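Local coordinates for solute binding protein MsmE (Bacillus subtilis subsp. subtilis str. 168, PDB 4R6H) that binds melibiose, raffinose and stachyose as the solute-binding component of the MelEDC-MsmX ABC transporter that imports these sugars, at residues F184-Y189 with E233-M238; D199-P204 with F267-G272; T203-T208 with T229-I234; I290-I295 with I302-E307. One frame throughout, in Å; residues are numbered along the deposited sequence.

How the contacts relate
Contact 1 opens first, at the end of strand 182-185. Helix 192-206 follows and gives the opening segments of contacts 2 and 3, which share Thr203 and Pro204. Helix 229-240 closes contact 3 and then contact 1, so contact 3 lies within the span of contact 1; the two closing segments share Glu233 and Ile234. Contact 2 closes last of the three, on strand 265-269, and crosses contact 1. That strand is the sheet neighbour of 182-185, so contacts 1 and 2 touch. Contact 4 closes a short loop at the sheet, 290-295 with 302-307. It meets helix 192-206 through the Gln200-Thr292 hydrogen bond. Contacts 1 and 2 tie two helices to one mixed sheet; contact 3 joins the helices.

Contact 1 of 4, residues F184-Y189 with E233-M238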
loop_
_atom_site.group_PDB
_atom_site.type_symbol
_atom_site.label_atom_id
_atom_site.label_comp_id
_atom_site.label_asym_id
_atom_site.label_seq_id
_atom_site.Cartn_x
_atom_site.Cartn_y
_atom_site.Cartn_z
ATOM N N PHE A 184 17.425 10.499 4.434
ATOM C CA PHE A 184 16.323 9.739 3.812
ATOM C C PHE A 184 16.911 8.476 3.272
ATOM O O PHE A 184 17.727 8.524 2.397
ATOM C CB PHE A 184 15.748 10.614 2.721
ATOM C CG PHE A 184 14.503 10.104 2.042
ATOM C CD1 PHE A 184 13.600 9.246 2.676
ATOM C CD2 PHE A 184 14.169 10.597 0.786
ATOM C CE1 PHE A 184 12.424 8.859 2.048
ATOM C CE2 PHE A 184 12.980 10.230 0.164
ATOM C CZ PHE A 184 12.128 9.342 0.786
ATOM N N TRP A 185 16.555 7.334 3.824
ATOM C CA TRP A 185 17.244 6.075 3.552
ATOM C C TRP A 185 16.484 5.182 2.621
ATOM O O TRP A 185 15.288 5.015 2.756
ATOM C CB TRP A 185 17.489 5.322 4.867
ATOM C CG TRP A 185 18.392 4.136 4.777
ATOM C CD1 TRP A 185 19.745 4.108 4.971
ATOM C CD2 TRP A 185 17.991 2.793 4.575
ATOM N NE1 TRP A 185 20.219 2.824 4.852
ATOM C CE2 TRP A 185 19.163 1.982 4.618
ATOM C CE3 TRP A 185 16.762 2.174 4.351
ATOM C CZ2 TRP A 185 19.113 0.591 4.429
ATOM C CZ3 TRP A 185 16.724 0.805 4.174
ATOM C CH2 TRP A 185 17.881 0.027 4.245
ATOM N N PHE A 186 17.199 4.650 1.632
ATOM C CA PHE A 186 16.671 3.678 0.669
ATOM C C PHE A 186 17.426 2.378 0.674
ATOM O O PHE A 186 18.669 2.364 0.600
ATOM C CB PHE A 186 16.767 4.232 -0.795
ATOM C CG PHE A 186 15.718 5.237 -1.137
ATOM C CD1 PHE A 186 15.902 6.559 -0.835
ATOM C CD2 PHE A 186 14.549 4.857 -1.749
ATOM C CE1 PHE A 186 14.940 7.509 -1.146
ATOM C CE2 PHE A 186 13.579 5.776 -2.080
ATOM C CZ PHE A 186 13.775 7.121 -1.768
ATOM N N ALA A 187 16.665 1.310 0.659
ATOM C CA ALA A 187 17.238 -0.023 0.439
ATOM C C ALA A 187 17.273 -0.263 -1.098
ATOM O O ALA A 187 16.517 -1.080 -1.616
ATOM C CB ALA A 187 16.432 -1.083 1.154
ATOM N N GLY A 188 18.180 0.443 -1.785
ATOM C CA GLY A 188 18.165 0.539 -3.219
ATOM C C GLY A 188 18.612 -0.746 -3.898
ATOM O O GLY A 188 18.465 -0.880 -5.109
ATOM N N TYR A 189 19.172 -1.706 -3.161
ATOM C CA TYR A 189 19.430 -3.018 -3.735
ATOM C C TYR A 189 18.169 -3.619 -4.327
ATOM O O TYR A 189 18.203 -4.352 -5.383
ATOM C CB TYR A 189 20.026 -3.964 -2.679
ATOM C CG TYR A 189 20.500 -5.266 -3.256
ATOM C CD1 TYR A 189 21.799 -5.377 -3.713
ATOM C CD2 TYR A 189 19.656 -6.343 -3.339
ATOM C CE1 TYR A 189 22.254 -6.571 -4.248
ATOM C CE2 TYR A 189 20.089 -7.569 -3.866
ATOM C CZ TYR A 189 21.400 -7.656 -4.335
ATOM O OH TYR A 189 21.860 -8.858 -4.867
ATOM N N GLU A 233 14.002 14.359 -11.001
ATOM C CA GLU A 233 14.854 15.490 -10.625
ATOM C C GLU A 233 15.032 15.573 -9.112
ATOM O O GLU A 233 16.159 15.747 -8.630
ATOM C CB GLU A 233 14.348 16.794 -11.210
ATOM C CG GLU A 233 14.619 16.843 -12.708
ATOM C CD GLU A 233 13.889 17.949 -13.376
ATOM O OE1 GLU A 233 12.704 18.138 -13.079
ATOM O OE2 GLU A 233 14.516 18.635 -14.177
ATOM N N ILE A 234 13.938 15.416 -8.380
ATOM C CA ILE A 234 14.017 15.448 -6.928
ATOM C C ILE A 234 14.915 14.318 -6.410
ATOM O O ILE A 234 15.785 14.494 -5.566
ATOM C CB ILE A 234 12.623 15.365 -6.303
ATOM C CG1 ILE A 234 11.794 16.636 -6.554
ATOM C CG2 ILE A 234 12.789 15.128 -4.793
ATOM C CD1 ILE A 234 12.435 17.928 -6.033
ATOM N N LEU A 235 14.742 13.115 -6.959
ATOM C CA LEU A 235 15.556 11.976 -6.520
ATOM C C LEU A 235 17.047 12.205 -6.812
ATOM O O LEU A 235 17.893 11.930 -6.003
ATOM C CB LEU A 235 15.045 10.668 -7.155
ATOM C CG LEU A 235 15.630 9.357 -6.611
ATOM C CD1 LEU A 235 15.479 9.292 -5.100
ATOM C CD2 LEU A 235 14.983 8.152 -7.322
ATOM N N LYS A 236 17.335 12.782 -7.970
ATOM C CA LYS A 236 18.690 13.105 -8.352
ATOM C C LYS A 236 19.273 14.215 -7.475
ATOM O O LYS A 236 20.434 14.086 -7.092
ATOM C CB LYS A 236 18.757 13.479 -9.840
ATOM C CG LYS A 236 20.215 13.611 -10.335
ATOM C CD LYS A 236 20.872 12.232 -10.363
ATOM C CE LYS A 236 22.286 12.295 -10.908
ATOM N NZ LYS A 236 22.864 10.932 -10.970
ATOM N N GLN A 237 18.462 15.219 -7.151
ATOM C CA GLN A 237 18.860 16.232 -6.144
ATOM C C GLN A 237 19.236 15.607 -4.820
ATOM O O GLN A 237 20.297 15.873 -4.231
ATOM C CB GLN A 237 17.745 17.216 -5.924
ATOM C CG GLN A 237 17.509 18.115 -7.086
ATOM C CD GLN A 237 16.244 18.912 -6.919
ATOM O OE1 GLN A 237 15.811 19.230 -5.779
ATOM N NE2 GLN A 237 15.630 19.253 -8.044
ATOM N N MET A 238 18.403 14.690 -4.354
ATOM C CA MET A 238 18.694 14.047 -3.078
ATOM C C MET A 238 19.983 13.263 -3.154
ATOM O O MET A 238 20.775 13.273 -2.238
ATOM C CB MET A 238 17.529 13.112 -2.688
ATOM C CG MET A 238 16.250 13.868 -2.446
ATOM S SD MET A 238 14.833 12.734 -2.220
ATOM C CE MET A 238 13.590 13.858 -1.616
#
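Phe184 and Met238 form a Met-aromatic contact where the end of strand 182-185 meets helix 229-240. This is the tight part of the interface. The sulfur sits at the edge of the ring, almost exactly in its plane: Met238 SD is 3.7 Å from Phe184 CD2 and 5.0 Å from the ring centroid, at 89° to the ring normal. The Met238 chain is extended beyond CG (chi2 172°), which carries SD from the helix to the ring. Its methyl CE stands off the ring plane, on the side away from Phe186, 4.1 Å from Phe184 CE2. Phe166 meets the Phe184 ring edge-to-face, and helix 163-177 also packs on Met238. One face of the Phe184 ring is taken by Phe186 of the same segment.

The second touch is looser. Leu235 bends its end toward Phe186 and reaches it with a single methyl. Phe194 and Tyr197 of helix 192-206 pack beside this pair. No hydrogen bond spans the two segments. The partly exposed side of the helix carries Lys236, whose NZ forms a salt bridge with Asp397. At the looser touch the closest atoms are Leu235 CD1 and Phe186 CZ, 4.3 Å apart and oblique to the ring.

Contact 2 of 4, residues D199-P204 with F267-G272; sequences DQFATP and FTMQGG
Gln200 and Met269 approach from opposite directions, one from helix 192-206 and the other from strand 265-269. The contact is helix-on-sheet packing with a Met-aromatic touch at its side. The Met269 methyl lies over the face of the Gln200 amide rather than at its edge. It sits above the amide carbon, with Met269 CE 3.2 Å from Gln200 CD, close for two carbons. The two polar ends of the amide are nearly as near: Met269 CE is 3.3 Å from Gln200 OE1 and 3.5 Å from NE2. The Gln200 chain is extended beyond CG (chi2 -176°), so the amide is pushed out from the helix to meet the methyl.

The amide itself is bonded elsewhere and its rotation is fixed there. Gln200 OE1 accepts from Gln196 NE2, while Gln200 NE2 bonds to Thr292 OG1 and to Gly144 O. These bonds satisfy a buried group and leave its face for apolar packing.

Met269 is folded twice. The bend at chi2 (-66°) sets its sulfur beside Phe201, one residue further along the helix, and the bend at chi3 (-56°) swings CE over the Gln200 amide. Phe201 turns its ring end toward the strand, and Met269 SD approaches it obliquely, 5.4 Å from the Phe201 ring centroid. Phe184 of the neighbouring strand 182-185 packs on the same sulfur, and Leu145 of strand 141-148 also touches Met269. On the helix side, the sulfur's nearest ring atom is Phe201 CE2, 4.2 Å from Met269 SD.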
loop_
_atom_site.group_PDB
_atom_site.type_symbol
_atom_site.label_atom_id
_atom_site.label_comp_id
_atom_site.label_asym_id
_atom_site.label_seq_id
_atom_site.Cartn_x
_atom_site.Cartn_y
_atom_site.Cartn_z
ATOM N N ASP A 199 5.815 5.846 -6.874
ATOM C CA ASP A 199 4.391 5.558 -6.810
ATOM C C ASP A 199 3.679 6.464 -5.809
ATOM O O ASP A 199 2.613 7.054 -6.129
ATOM C CB ASP A 199 4.203 4.052 -6.469
ATOM C CG ASP A 199 2.894 3.481 -6.931
ATOM O OD1 ASP A 199 2.227 4.036 -7.785
ATOM O OD2 ASP A 199 2.597 2.369 -6.499
ATOM N N GLN A 200 4.215 6.594 -4.596
ATOM C CA GLN A 200 3.562 7.399 -3.596
ATOM C C GLN A 200 3.524 8.865 -4.013
ATOM O O GLN A 200 2.489 9.490 -3.900
ATOM C CB GLN A 200 4.201 7.309 -2.202
ATOM C CG GLN A 200 3.841 6.078 -1.425
ATOM C CD GLN A 200 4.398 6.043 -0.007
ATOM O OE1 GLN A 200 4.862 5.002 0.420
ATOM N NE2 GLN A 200 4.191 7.109 0.761
ATOM N N PHE A 201 4.665 9.394 -4.487
ATOM C CA PHE A 201 4.703 10.837 -4.788
ATOM C C PHE A 201 3.996 11.191 -6.097
ATOM O O PHE A 201 3.656 12.347 -6.329
ATOM C CB PHE A 201 6.110 11.409 -4.695
ATOM C CG PHE A 201 6.580 11.657 -3.289
ATOM C CD1 PHE A 201 6.047 12.703 -2.518
ATOM C CD2 PHE A 201 7.561 10.869 -2.734
ATOM C CE1 PHE A 201 6.517 12.923 -1.235
ATOM C CE2 PHE A 201 8.059 11.107 -1.462
ATOM C CZ PHE A 201 7.505 12.144 -0.696
ATOM N N ALA A 202 3.755 10.211 -6.957
ATOM C CA ALA A 202 2.964 10.466 -8.169
ATOM C C ALA A 202 1.558 10.952 -7.846
ATOM O O ALA A 202 0.970 11.730 -8.585
ATOM C CB ALA A 202 2.859 9.198 -9.005
ATOM N N THR A 203 0.998 10.523 -6.711
ATOM C CA THR A 203 -0.332 10.974 -6.286
ATOM C C THR A 203 -0.428 12.491 -5.992
ATOM O O THR A 203 -1.236 13.172 -6.664
ATOM C CB THR A 203 -0.869 10.062 -5.149
ATOM O OG1 THR A 203 -1.183 8.753 -5.686
ATOM C CG2 THR A 203 -2.112 10.602 -4.489
ATOM N N PRO A 204 0.411 13.040 -5.090
ATOM C CA PRO A 204 0.348 14.514 -4.929
ATOM C C PRO A 204 0.768 15.224 -6.204
ATOM O O PRO A 204 0.272 16.338 -6.475
ATOM C CB PRO A 204 1.334 14.790 -3.802
ATOM C CG PRO A 204 2.153 13.554 -3.607
ATOM C CD PRO A 204 1.276 12.415 -4.066
ATOM N N PHE A 267 14.477 9.711 8.078
ATOM C CA PHE A 267 13.256 9.365 7.338
ATOM C C PHE A 267 13.481 8.147 6.454
ATOM O O PHE A 267 14.570 7.917 5.935
ATOM C CB PHE A 267 12.857 10.475 6.404
ATOM C CG PHE A 267 12.388 11.732 7.064
ATOM C CD1 PHE A 267 11.036 11.921 7.344
ATOM C CD2 PHE A 267 13.275 12.790 7.303
ATOM C CE1 PHE A 267 10.591 13.121 7.868
ATOM C CE2 PHE A 267 12.832 13.983 7.859
ATOM C CZ PHE A 267 11.495 14.156 8.135
ATOM N N THR A 268 12.395 7.423 6.206
ATOM C CA THR A 268 12.377 6.378 5.174
ATOM C C THR A 268 10.948 6.209 4.714
ATOM O O THR A 268 10.039 6.619 5.412
ATOM C CB THR A 268 13.039 5.062 5.653
ATOM O OG1 THR A 268 13.322 4.232 4.533
ATOM C CG2 THR A 268 12.161 4.295 6.638
ATOM N N MET A 269 10.734 5.647 3.526
ATOM C CA MET A 269 9.370 5.384 3.079
ATOM C C MET A 269 8.739 4.330 3.933
ATOM O O MET A 269 9.399 3.423 4.452
ATOM C CB MET A 269 9.349 4.918 1.628
ATOM C CG MET A 269 9.937 5.840 0.576
ATOM S SD MET A 269 9.191 7.413 0.186
ATOM C CE MET A 269 7.499 6.923 -0.264
ATOM N N GLN A 270 7.428 4.477 4.138
ATOM C CA GLN A 270 6.796 3.617 5.114
ATOM C C GLN A 270 6.763 2.169 4.674
ATOM O O GLN A 270 6.379 1.865 3.545
ATOM C CB GLN A 270 5.410 4.119 5.302
ATOM C CG GLN A 270 4.804 3.678 6.581
ATOM C CD GLN A 270 3.539 4.425 6.766
ATOM O OE1 GLN A 270 3.499 5.640 6.519
ATOM N NE2 GLN A 270 2.518 3.749 7.233
ATOM N N GLY A 271 7.165 1.281 5.578
ATOM C CA GLY A 271 7.083 -0.161 5.339
ATOM C C GLY A 271 5.968 -0.855 6.119
ATOM O O GLY A 271 5.494 -1.932 5.727
ATOM N N GLY A 272 5.553 -0.250 7.233
ATOM C CA GLY A 272 4.387 -0.724 7.975
ATOM C C GLY A 272 4.667 -1.262 9.373
ATOM O O GLY A 272 3.808 -1.135 10.226
#

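Contact 3 of 4, residues T203-T208 with T229-I234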
loop_
_atom_site.group_PDB
_atom_site.type_symbol
_atom_site.label_atom_id
_atom_site.label_comp_id
_atom_site.label_asym_id
_atom_site.label_seq_id
_atom_site.Cartn_x
_atom_site.Cartn_y
_atom_site.Cartn_z
ATOM N N THR A 203 0.998 10.523 -6.711
ATOM C CA THR A 203 -0.332 10.974 -6.286
ATOM C C THR A 203 -0.428 12.491 -5.992
ATOM O O THR A 203 -1.236 13.172 -6.664
ATOM C CB THR A 203 -0.869 10.062 -5.149
ATOM O OG1 THR A 203 -1.183 8.753 -5.686
ATOM C CG2 THR A 203 -2.112 10.602 -4.489
ATOM N N PRO A 204 0.411 13.040 -5.090
ATOM C CA PRO A 204 0.348 14.514 -4.929
ATOM C C PRO A 204 0.768 15.224 -6.204
ATOM O O PRO A 204 0.272 16.338 -6.475
ATOM C CB PRO A 204 1.334 14.790 -3.802
ATOM C CG PRO A 204 2.153 13.554 -3.607
ATOM C CD PRO A 204 1.276 12.415 -4.066
ATOM N N LEU A 205 1.624 14.630 -7.027
ATOM C CA LEU A 205 2.075 15.344 -8.239
ATOM C C LEU A 205 0.966 15.440 -9.265
ATOM O O LEU A 205 0.760 16.518 -9.835
ATOM C CB LEU A 205 3.274 14.669 -8.860
ATOM C CG LEU A 205 3.844 15.288 -10.157
ATOM C CD1 LEU A 205 4.446 16.621 -9.845
ATOM C CD2 LEU A 205 4.860 14.349 -10.734
ATOM N N LEU A 206 0.225 14.360 -9.464
ATOM C CA LEU A 206 -0.603 14.201 -10.648
ATOM C C LEU A 206 -2.095 13.997 -10.398
ATOM O O LEU A 206 -2.865 14.045 -11.344
ATOM C CB LEU A 206 -0.084 13.045 -11.543
ATOM C CG LEU A 206 1.373 13.092 -11.968
ATOM C CD1 LEU A 206 1.831 11.804 -12.601
ATOM C CD2 LEU A 206 1.581 14.251 -12.935
ATOM N N ILE A 207 -2.475 13.732 -9.148
ATOM C CA ILE A 207 -3.824 13.304 -8.818
ATOM C C ILE A 207 -4.592 14.208 -7.877
ATOM O O ILE A 207 -5.725 14.584 -8.195
ATOM C CB ILE A 207 -3.820 11.864 -8.234
ATOM C CG1 ILE A 207 -3.109 10.879 -9.173
ATOM C CG2 ILE A 207 -5.230 11.407 -7.934
ATOM C CD1 ILE A 207 -3.657 10.801 -10.592
ATOM N N THR A 208 -4.028 14.589 -6.730
ATOM C CA THR A 208 -4.839 15.156 -5.644
ATOM C C THR A 208 -5.317 16.588 -5.891
ATOM O O THR A 208 -6.379 16.970 -5.367
ATOM C CB THR A 208 -4.156 15.088 -4.285
ATOM O OG1 THR A 208 -2.840 15.615 -4.372
ATOM C CG2 THR A 208 -4.061 13.635 -3.816
ATOM N N THR A 229 8.813 14.114 -14.867
ATOM C CA THR A 229 10.247 14.297 -14.700
ATOM C C THR A 229 10.654 14.896 -13.370
ATOM O O THR A 229 11.735 14.585 -12.827
ATOM C CB THR A 229 10.805 15.181 -15.868
ATOM O OG1 THR A 229 10.393 14.599 -17.115
ATOM C CG2 THR A 229 12.280 15.320 -15.836
ATOM N N TYR A 230 9.764 15.751 -12.886
ATOM C CA TYR A 230 9.958 16.333 -11.544
ATOM C C TYR A 230 10.394 15.331 -10.475
ATOM O O TYR A 230 11.341 15.583 -9.723
ATOM C CB TYR A 230 8.667 17.028 -11.111
ATOM C CG TYR A 230 8.676 17.566 -9.715
ATOM C CD1 TYR A 230 9.229 18.791 -9.425
ATOM C CD2 TYR A 230 8.080 16.862 -8.662
ATOM C CE1 TYR A 230 9.208 19.315 -8.128
ATOM C CE2 TYR A 230 8.076 17.391 -7.371
ATOM C CZ TYR A 230 8.615 18.594 -7.115
ATOM O OH TYR A 230 8.601 19.064 -5.818
ATOM N N LEU A 231 9.743 14.166 -10.452
ATOM C CA LEU A 231 10.123 13.197 -9.423
ATOM C C LEU A 231 11.523 12.613 -9.579
ATOM O O LEU A 231 12.224 12.310 -8.593
ATOM C CB LEU A 231 9.102 12.055 -9.341
ATOM C CG LEU A 231 7.686 12.511 -8.968
ATOM C CD1 LEU A 231 6.739 11.338 -9.103
ATOM C CD2 LEU A 231 7.661 13.130 -7.603
ATOM N N SER A 232 11.951 12.479 -10.830
ATOM C CA SER A 232 13.305 12.028 -11.064
ATOM C C SER A 232 14.364 13.115 -10.709
ATOM O O SER A 232 15.451 12.799 -10.201
ATOM C CB SER A 232 13.468 11.605 -12.518
ATOM O OG SER A 232 12.734 10.389 -12.770
ATOM N N GLU A 233 14.002 14.359 -11.001
ATOM C CA GLU A 233 14.854 15.490 -10.625
ATOM C C GLU A 233 15.032 15.573 -9.112
ATOM O O GLU A 233 16.159 15.747 -8.630
ATOM C CB GLU A 233 14.348 16.794 -11.210
ATOM C CG GLU A 233 14.619 16.843 -12.708
ATOM C CD GLU A 233 13.889 17.949 -13.376
ATOM O OE1 GLU A 233 12.704 18.138 -13.079
ATOM O OE2 GLU A 233 14.516 18.635 -14.177
ATOM N N ILE A 234 13.938 15.416 -8.380
ATOM C CA ILE A 234 14.017 15.448 -6.928
ATOM C C ILE A 234 14.915 14.318 -6.410
ATOM O O ILE A 234 15.785 14.494 -5.566
ATOM C CB ILE A 234 12.623 15.365 -6.303
ATOM C CG1 ILE A 234 11.794 16.636 -6.554
ATOM C CG2 ILE A 234 12.789 15.128 -4.793
ATOM C CD1 ILE A 234 12.435 17.928 -6.033
#
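Tyr230 and Leu231 together receive Leu205 from the neighbouring helix, and each takes one of its two methyls. Tyr230 is the first residue of this segment to touch Leu205 and lies at the more open margin of the contact. Its ring is met obliquely: Leu205 CD1 is 3.8 Å from Tyr230 CD2. One face of the ring carries Ile234 CG1 from the next turn of the same helix, so the ring is held between its own helix and Leu205. Ile295 packs against both Tyr230 and Leu205.

Leu231 follows and is buried. It meets Leu205 tip to tip, with Leu205 CD2 3.8 Å from Leu231 CG and 3.9 Å from Leu231 CD1. Leu205 has CG opposite its backbone N (chi1 179°), and the fork of its methyls then straddles the two residues. Further along, the Leu231 carbonyl and the Ser232 hydroxyl bond to the OH groups of Tyr197 and Tyr198, which come from an earlier part of Leu205's helix.

On the first segment, the helix is kinked at Pro204. Near its end Thr203 O accepts from both Ile207 N and Thr208 N. Between the segments the contact is plain apolar helix-helix packing, joining the C-terminal end of helix 192-206 to the first turns of helix 229-240.

Contact 4 of 4, residues I290-I295 with I302-E307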
loop_
_atom_site.group_PDB
_atom_site.type_symbol
_atom_site.label_atom_id
_atom_site.label_comp_id
_atom_site.label_asym_id
_atom_site.label_seq_id
_atom_site.Cartn_x
_atom_site.Cartn_y
_atom_site.Cartn_z
ATOM N N ILE A 290 4.028 10.017 9.150
ATOM C CA ILE A 290 3.305 11.174 8.669
ATOM C C ILE A 290 2.783 10.872 7.273
ATOM O O ILE A 290 3.327 10.032 6.580
ATOM C CB ILE A 290 4.178 12.468 8.655
ATOM C CG1 ILE A 290 5.406 12.297 7.773
ATOM C CG2 ILE A 290 4.553 12.851 10.071
ATOM C CD1 ILE A 290 6.262 13.556 7.769
ATOM N N PRO A 291 1.727 11.605 6.858
ATOM C CA PRO A 291 1.198 11.427 5.520
ATOM C C PRO A 291 2.245 11.808 4.462
ATOM O O PRO A 291 3.240 12.493 4.757
ATOM C CB PRO A 291 0.029 12.422 5.462
ATOM C CG PRO A 291 -0.217 12.901 6.819
ATOM C CD PRO A 291 0.957 12.556 7.662
ATOM N N THR A 292 1.995 11.396 3.242
ATOM C CA THR A 292 2.844 11.776 2.110
ATOM C C THR A 292 2.740 13.274 1.900
ATOM O O THR A 292 1.634 13.790 1.761
ATOM C CB THR A 292 2.406 11.047 0.818
ATOM O OG1 THR A 292 2.509 9.629 1.014
ATOM C CG2 THR A 292 3.297 11.407 -0.346
ATOM N N PRO A 293 3.887 13.989 1.897
ATOM C CA PRO A 293 3.815 15.429 1.641
ATOM C C PRO A 293 3.190 15.790 0.302
ATOM O O PRO A 293 3.382 15.092 -0.700
ATOM C CB PRO A 293 5.274 15.845 1.678
ATOM C CG PRO A 293 5.943 14.872 2.606
ATOM C CD PRO A 293 5.231 13.559 2.287
ATOM N N ALA A 294 2.503 16.928 0.303
ATOM C CA ALA A 294 1.954 17.517 -0.903
ATOM C C ALA A 294 3.058 18.157 -1.747
ATOM O O ALA A 294 4.157 18.426 -1.264
ATOM C CB ALA A 294 0.933 18.579 -0.518
ATOM N N ILE A 295 2.717 18.375 -3.019
ATOM C CA ILE A 295 3.652 18.953 -3.982
ATOM C C ILE A 295 3.189 20.304 -4.507
ATOM O O ILE A 295 4.025 21.202 -4.669
ATOM C CB ILE A 295 3.918 17.934 -5.118
ATOM C CG1 ILE A 295 4.845 16.836 -4.583
ATOM C CG2 ILE A 295 4.608 18.580 -6.351
ATOM C CD1 ILE A 295 4.963 15.607 -5.477
ATOM N N ILE A 302 -1.360 13.586 2.064
ATOM C CA ILE A 302 -2.276 12.517 1.695
ATOM C C ILE A 302 -1.730 11.183 2.208
ATOM O O ILE A 302 -0.522 10.923 2.144
ATOM C CB ILE A 302 -2.472 12.529 0.127
ATOM C CG1 ILE A 302 -3.610 11.656 -0.341
ATOM C CG2 ILE A 302 -1.190 12.169 -0.610
ATOM C CD1 ILE A 302 -4.956 12.171 0.026
ATOM N N TRP A 303 -2.634 10.326 2.722
ATOM C CA TRP A 303 -2.281 8.917 2.945
ATOM C C TRP A 303 -2.480 8.099 1.667
ATOM O O TRP A 303 -3.499 8.243 0.994
ATOM C CB TRP A 303 -3.152 8.297 4.031
ATOM C CG TRP A 303 -2.938 8.778 5.447
ATOM C CD1 TRP A 303 -3.865 9.354 6.244
ATOM C CD2 TRP A 303 -1.759 8.657 6.239
ATOM N NE1 TRP A 303 -3.350 9.642 7.453
ATOM C CE2 TRP A 303 -2.045 9.215 7.497
ATOM C CE3 TRP A 303 -0.472 8.159 5.998
ATOM C CZ2 TRP A 303 -1.104 9.293 8.508
ATOM C CZ3 TRP A 303 0.459 8.195 7.004
ATOM C CH2 TRP A 303 0.163 8.778 8.240
ATOM N N ILE A 304 -1.538 7.223 1.363
ATOM C CA ILE A 304 -1.604 6.388 0.158
ATOM C C ILE A 304 -1.898 4.970 0.518
ATOM O O ILE A 304 -1.252 4.384 1.413
ATOM C CB ILE A 304 -0.286 6.411 -0.634
ATOM C CG1 ILE A 304 0.138 7.853 -1.030
ATOM C CG2 ILE A 304 -0.363 5.520 -1.843
ATOM C CD1 ILE A 304 -0.896 8.592 -1.809
ATOM N N GLY A 305 -2.821 4.366 -0.198
ATOM C CA GLY A 305 -3.089 2.934 0.026
ATOM C C GLY A 305 -4.516 2.571 -0.258
ATOM O O GLY A 305 -4.905 2.363 -1.429
ATOM N N GLY A 306 -5.293 2.535 0.800
ATOM C CA GLY A 306 -6.704 2.159 0.702
ATOM C C GLY A 306 -6.864 0.680 0.863
ATOM O O GLY A 306 -6.613 0.171 1.937
ATOM N N GLU A 307 -7.287 -0.035 -0.185
ATOM C CA GLU A 307 -7.325 -1.498 -0.129
ATOM C C GLU A 307 -6.000 -2.063 0.225
ATOM O O GLU A 307 -4.991 -1.695 -0.382
ATOM C CB GLU A 307 -7.580 -2.094 -1.509
ATOM C CG GLU A 307 -8.995 -2.229 -1.925
ATOM C CD GLU A 307 -9.116 -3.034 -3.202
ATOM O OE1 GLU A 307 -9.405 -2.438 -4.257
ATOM O OE2 GLU A 307 -8.874 -4.250 -3.172
#
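The Trp303 indole lies against Pro291, which covers one of its faces. Pro291 CB stands almost directly above the six-membered ring, 4.2 Å from its centroid, in a CH-pi contact. Pro291 CD adds a touch at 3.9 Å to Trp303 CH2. The backbone joins in: Pro291 N is over the same face, while Ile290 O comes obliquely, 3.4 Å from Trp303 CZ3. The Trp303 chi1 of -69° sets CG opposite the carbonyl carbon and lets the ring fold back over the proline. Outside the segments, Lys142 makes a cation-pi contact with the indole and Tyr362 meets it edge-to-face.

Next to this CH-pi contact the backbones are joined by two hydrogen bonds between Thr292 and Ile302. Thr292 N gives to Ile302 O at 2.8 Å, but the bond is bent (137° at the hydrogen) and its donor is tilted out of the carbonyl plane. Ile302 N gives to Thr292 O at 3.0 Å, straighter at 158° and in the carbonyl plane. These two bonds make a hydrogen-bonded antiparallel pair, a single bridge; strands 287-291 and 303-306 both pair with strand 141-148 of the mixed sheet. The Thr292 hydroxyl packs on Ile304, with OG1 3.6 Å from CG1, and is bonded by Gln200 NE2 of helix 192-206.

Beyond, Glu307 bonds to Thr94, Gly96 and Gly98. The chain then continues toward the separate sheet containing 310-313, consistent with a connection between the lobes of a two-lobed solute-binding protein.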